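PDB 4WY9: putative MCP-type signal transduction protein from Campylobacter jejuni subsp. jejuni serotype O:2, which probably serves as a chemoreceptor in chemotaxis, its periplasmic tandem-PAS domain sensing signals, perhaps by indirect ligand recognition. Local coordinates for residues G160-I172 with V180-I192. Sequence-based numbering, arbitrary orientation. Where two conformers were deposited one is given.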
loop_
_atom_site.group_PDB
_atom_site.type_symbol
_atom_site.label_atom_id
_atom_site.label_comp_id
_atom_site.label_asym_id
_atom_site.label_seq_id
_atom_site.Cartn_x
_atom_site.Cartn_y
_atom_site.Cartn_z
ATOM N N GLY A 160 -9.927 -1.526 16.047
ATOM C CA GLY A 160 -11.095 -0.778 16.484
ATOM C C GLY A 160 -11.431 0.423 15.639
ATOM O O GLY A 160 -12.613 0.767 15.498
ATOM N N GLN A 161 -10.418 1.034 15.016
ATOM C CA GLN A 161 -10.658 2.224 14.208
ATOM C C GLN A 161 -10.333 1.947 12.760
ATOM O O GLN A 161 -9.387 1.272 12.444
ATOM C CB GLN A 161 -9.851 3.415 14.682
ATOM C CG GLN A 161 -9.873 3.678 16.198
ATOM C CD GLN A 161 -8.569 4.317 16.682
ATOM O OE1 GLN A 161 -7.515 4.267 15.998
ATOM N NE2 GLN A 161 -8.620 4.918 17.882
ATOM N N ASP A 162 -11.131 2.519 11.869
ATOM C CA ASP A 162 -10.918 2.392 10.435
ATOM C C ASP A 162 -9.663 3.112 9.993
ATOM O O ASP A 162 -9.303 4.159 10.532
ATOM C CB ASP A 162 -12.086 2.993 9.653
ATOM C CG ASP A 162 -13.373 2.202 9.777
ATOM O OD1 ASP A 162 -13.362 1.057 10.267
ATOM O OD2 ASP A 162 -14.409 2.749 9.323
ATOM N N PHE A 163 -8.978 2.548 8.996
ATOM C CA PHE A 163 -7.888 3.241 8.334
ATOM C C PHE A 163 -7.812 2.843 6.867
ATOM O O PHE A 163 -8.372 1.821 6.454
ATOM C CB PHE A 163 -6.545 3.019 9.043
ATOM C CG PHE A 163 -6.024 1.591 8.994
ATOM C CD1 PHE A 163 -6.473 0.659 9.888
ATOM C CD2 PHE A 163 -5.042 1.232 8.115
ATOM C CE1 PHE A 163 -5.987 -0.646 9.867
ATOM C CE2 PHE A 163 -4.548 -0.062 8.090
ATOM C CZ PHE A 163 -5.012 -0.991 8.958
ATOM N N ASP A 164 -7.173 3.670 6.068
ATOM C CA ASP A 164 -6.978 3.426 4.650
ATOM C C ASP A 164 -5.625 2.775 4.417
ATOM O O ASP A 164 -4.612 3.246 4.951
ATOM C CB ASP A 164 -7.133 4.708 3.878
ATOM C CG ASP A 164 -8.452 5.371 4.176
ATOM O OD1 ASP A 164 -9.469 4.773 3.878
ATOM O OD2 ASP A 164 -8.447 6.515 4.681
ATOM N N ALA A 165 -5.612 1.712 3.654
ATOM C CA ALA A 165 -4.470 0.824 3.616
ATOM C C ALA A 165 -4.193 0.256 2.251
ATOM O O ALA A 165 -5.060 0.198 1.392
ATOM C CB ALA A 165 -4.695 -0.311 4.574
ATOM N N VAL A 166 -2.961 -0.237 2.072
ATOM C CA VAL A 166 -2.654 -1.122 0.967
ATOM C C VAL A 166 -1.893 -2.334 1.509
ATOM O O VAL A 166 -1.114 -2.213 2.459
ATOM C CB VAL A 166 -1.862 -0.423 -0.148
ATOM C CG1 VAL A 166 -0.496 0.108 0.360
ATOM C CG2 VAL A 166 -1.663 -1.338 -1.337
ATOM N N ASN A 167 -2.139 -3.486 0.903
ATOM C CA ASN A 167 -1.524 -4.715 1.337
ATOM C C ASN A 167 -0.535 -5.251 0.328
ATOM O O ASN A 167 -0.739 -5.145 -0.877
ATOM C CB ASN A 167 -2.583 -5.759 1.640
ATOM C CG ASN A 167 -3.359 -5.425 2.873
ATOM O OD1 ASN A 167 -2.952 -5.796 3.980
ATOM N ND2 ASN A 167 -4.422 -4.672 2.713
ATOM N N VAL A 168 0.521 -5.868 0.851
ATOM C CA VAL A 168 1.591 -6.462 0.085
ATOM C C VAL A 168 1.743 -7.869 0.628
ATOM O O VAL A 168 1.844 -8.009 1.846
ATOM C CB VAL A 168 2.891 -5.681 0.223
ATOM C CG1 VAL A 168 4.009 -6.326 -0.514
ATOM C CG2 VAL A 168 2.689 -4.208 -0.304
ATOM N N ALA A 169 1.740 -8.882 -0.223
ATOM C CA ALA A 169 1.754 -10.263 0.263
ATOM C C ALA A 169 2.420 -11.228 -0.687
ATOM O O ALA A 169 2.455 -11.013 -1.909
ATOM C CB ALA A 169 0.317 -10.716 0.556
ATOM N N ILE A 170 2.965 -12.303 -0.121
ATOM C CA ILE A 170 3.698 -13.320 -0.873
ATOM C C ILE A 170 3.312 -14.704 -0.353
ATOM O O ILE A 170 3.187 -14.895 0.870
ATOM C CB ILE A 170 5.221 -13.111 -0.745
ATOM C CG1 ILE A 170 5.618 -11.706 -1.200
ATOM C CG2 ILE A 170 6.014 -14.147 -1.500
ATOM C CD1 ILE A 170 7.084 -11.402 -1.017
ATOM N N PRO A 171 3.119 -15.689 -1.249
ATOM C CA PRO A 171 2.854 -17.086 -0.819
ATOM C C PRO A 171 4.036 -17.723 -0.131
ATOM O O PRO A 171 5.185 -17.364 -0.402
ATOM C CB PRO A 171 2.567 -17.808 -2.126
ATOM C CG PRO A 171 3.283 -16.997 -3.162
ATOM C CD PRO A 171 3.105 -15.569 -2.705
ATOM N N ILE A 172 3.718 -18.666 0.755
ATOM C CA ILE A 172 4.631 -19.634 1.378
ATOM C C ILE A 172 4.336 -20.995 0.783
ATOM O O ILE A 172 3.171 -21.326 0.577
ATOM C CB ILE A 172 4.461 -19.649 2.916
ATOM C CG1 ILE A 172 4.589 -18.236 3.492
ATOM C CG2 ILE A 172 5.485 -20.588 3.547
ATOM C CD1 ILE A 172 5.905 -17.578 3.173
ATOM N N VAL A 180 0.949 -23.050 1.221
ATOM C CA VAL A 180 0.530 -23.423 2.560
ATOM C C VAL A 180 0.202 -22.217 3.394
ATOM O O VAL A 180 -0.309 -22.336 4.500
ATOM C CB VAL A 180 1.608 -24.288 3.281
ATOM C CG1 VAL A 180 1.780 -25.643 2.596
ATOM C CG2 VAL A 180 2.909 -23.566 3.471
ATOM N N GLY A 181 0.435 -21.007 2.869
ATOM C CA GLY A 181 0.144 -19.827 3.623
ATOM C C GLY A 181 0.526 -18.564 2.894
ATOM O O GLY A 181 0.998 -18.611 1.746
ATOM N N VAL A 182 0.361 -17.433 3.563
ATOM C CA VAL A 182 0.631 -16.117 2.995
ATOM C C VAL A 182 1.298 -15.273 4.059
ATOM O O VAL A 182 0.781 -15.192 5.182
ATOM C CB VAL A 182 -0.648 -15.416 2.512
ATOM C CG1 VAL A 182 -0.307 -14.001 1.991
ATOM C CG2 VAL A 182 -1.367 -16.225 1.450
ATOM N N ILE A 183 2.425 -14.658 3.734
ATOM C CA ILE A 183 3.049 -13.676 4.619
ATOM C C ILE A 183 2.858 -12.303 3.975
ATOM O O ILE A 183 3.184 -12.109 2.793
ATOM C CB ILE A 183 4.538 -14.003 4.900
ATOM C CG1 ILE A 183 5.162 -13.029 5.887
ATOM C CG2 ILE A 183 5.358 -14.072 3.598
ATOM C CD1 ILE A 183 4.745 -13.212 7.298
ATOM N N GLY A 184 2.292 -11.367 4.706
ATOM C CA GLY A 184 2.019 -10.069 4.153
ATOM C C GLY A 184 2.183 -8.933 5.123
ATOM O O GLY A 184 2.407 -9.134 6.324
ATOM N N MET A 185 2.045 -7.728 4.590
ATOM C CA MET A 185 2.190 -6.506 5.326
ATOM C C MET A 185 1.113 -5.498 4.934
ATOM O O MET A 185 0.680 -5.497 3.770
ATOM C CB MET A 185 3.549 -5.859 5.073
ATOM C CG MET A 185 4.720 -6.748 5.342
ATOM S SD MET A 185 6.119 -6.041 4.476
ATOM C CE MET A 185 7.437 -7.062 4.957
ATOM N N THR A 186 0.752 -4.641 5.867
ATOM C CA THR A 186 -0.196 -3.572 5.640
ATOM C C THR A 186 0.462 -2.241 5.859
ATOM O O THR A 186 1.024 -2.016 6.928
ATOM C CB THR A 186 -1.436 -3.674 6.560
ATOM O OG1 THR A 186 -2.013 -4.960 6.458
ATOM C CG2 THR A 186 -2.448 -2.629 6.212
ATOM N N LEU A 187 0.354 -1.345 4.868
ATOM C CA LEU A 187 0.758 0.043 4.992
ATOM C C LEU A 187 -0.476 0.894 5.228
ATOM O O LEU A 187 -1.432 0.823 4.455
ATOM C CB LEU A 187 1.488 0.505 3.739
ATOM C CG LEU A 187 1.838 1.986 3.597
ATOM C CD1 LEU A 187 2.789 2.443 4.656
ATOM C CD2 LEU A 187 2.416 2.234 2.201
ATOM N N ASP A 188 -0.466 1.656 6.314
ATOM C CA ASP A 188 -1.493 2.648 6.598
ATOM C C ASP A 188 -1.137 3.939 5.872
ATOM O O ASP A 188 -0.092 4.528 6.127
ATOM C CB ASP A 188 -1.604 2.863 8.104
ATOM C CG ASP A 188 -2.677 3.851 8.521
ATOM O OD1 ASP A 188 -3.151 4.669 7.706
ATOM O OD2 ASP A 188 -3.029 3.833 9.717
ATOM N N PHE A 189 -1.996 4.402 4.962
ATOM C CA PHE A 189 -1.654 5.571 4.170
ATOM C C PHE A 189 -1.514 6.851 4.993
ATOM O O PHE A 189 -0.991 7.838 4.486
ATOM C CB PHE A 189 -2.651 5.774 3.032
ATOM C CG PHE A 189 -2.399 4.852 1.855
ATOM C CD1 PHE A 189 -1.211 4.949 1.126
ATOM C CD2 PHE A 189 -3.317 3.884 1.494
ATOM C CE1 PHE A 189 -0.955 4.137 0.059
ATOM C CE2 PHE A 189 -3.061 3.051 0.416
ATOM C CZ PHE A 189 -1.887 3.165 -0.299
ATOM N N SER A 190 -1.965 6.851 6.252
ATOM C CA SER A 190 -1.712 7.988 7.135
ATOM C C SER A 190 -0.228 8.284 7.213
ATOM O O SER A 190 0.182 9.440 7.385
ATOM C CB SER A 190 -2.259 7.742 8.572
ATOM O OG SER A 190 -3.699 7.690 8.589
ATOM N N ASP A 191 0.602 7.255 7.146
ATOM C CA ASP A 191 2.041 7.443 7.249
ATOM C C ASP A 191 2.672 8.033 5.999
ATOM O O ASP A 191 3.735 8.646 6.068
ATOM C CB ASP A 191 2.682 6.109 7.601
ATOM C CG ASP A 191 2.311 5.662 8.984
ATOM O OD1 ASP A 191 2.153 6.505 9.917
ATOM O OD2 ASP A 191 2.165 4.459 9.139
ATOM N N ILE A 192 2.010 7.870 4.863
ATOM C CA ILE A 192 2.433 8.517 3.637
ATOM C C ILE A 192 1.896 9.944 3.624
ATOM O O ILE A 192 2.591 10.885 3.205
ATOM C CB ILE A 192 1.941 7.753 2.389
ATOM C CG1 ILE A 192 2.376 6.285 2.452
ATOM C CG2 ILE A 192 2.418 8.423 1.096
ATOM C CD1 ILE A 192 3.857 6.133 2.527
HETATM O O HOH W 1 -5.637 5.784 7.162
#
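Ala169 and Gly184 face each other midway along an antiparallel beta hairpin, strands 163-172 and 180-188, within the sheet of the first PAS-like (Cache) sensor module. Lacking a side chain, Gly184 brings its CA within 3.9 Å of Ala169 CA at this non-hydrogen-bonded pair and within 3.1 Å of Val168 O. Ala169 CB meets Val182 CG1 at 3.6 Å, on the face covered by helix 132-140. On the other face, apolar chains fill the space between sheet and helix 8-51: Val168 and Met185 touch Asn38, Ile170 and Ile183 touch Ser42. Near the hairpin's loop, Val180 and Gly181 both oppose Ile172 in a classic beta bulge, Ile172 N bonding to Gly181 O and Val180 N to Ile172 O.

Buried Asn167 OD1 takes part in two hydrogen bonds, accepting from Thr186 OG1 (2.8 Å), tilted 31° from the amide's carbonyl plane, and pairing with Tyr80 OH. Phe189, its CG beside the backbone N (chi1 -79°), sets CZ obliquely 3.4 Å from Val166 CG1.

The aspartate end is looser. The Phe163 ring, with Thr186 CG2 at its edge, lies oblique to the Asp188 carboxylate (planes 34° apart; CD2 to CG 3.6 Å). An aspartate suits this place: Asp188 OD1 caps the following helix through Ser190 N (2.9 Å) and accepts from a water that in turn accepts from Asp164 N, each at 2.8 Å.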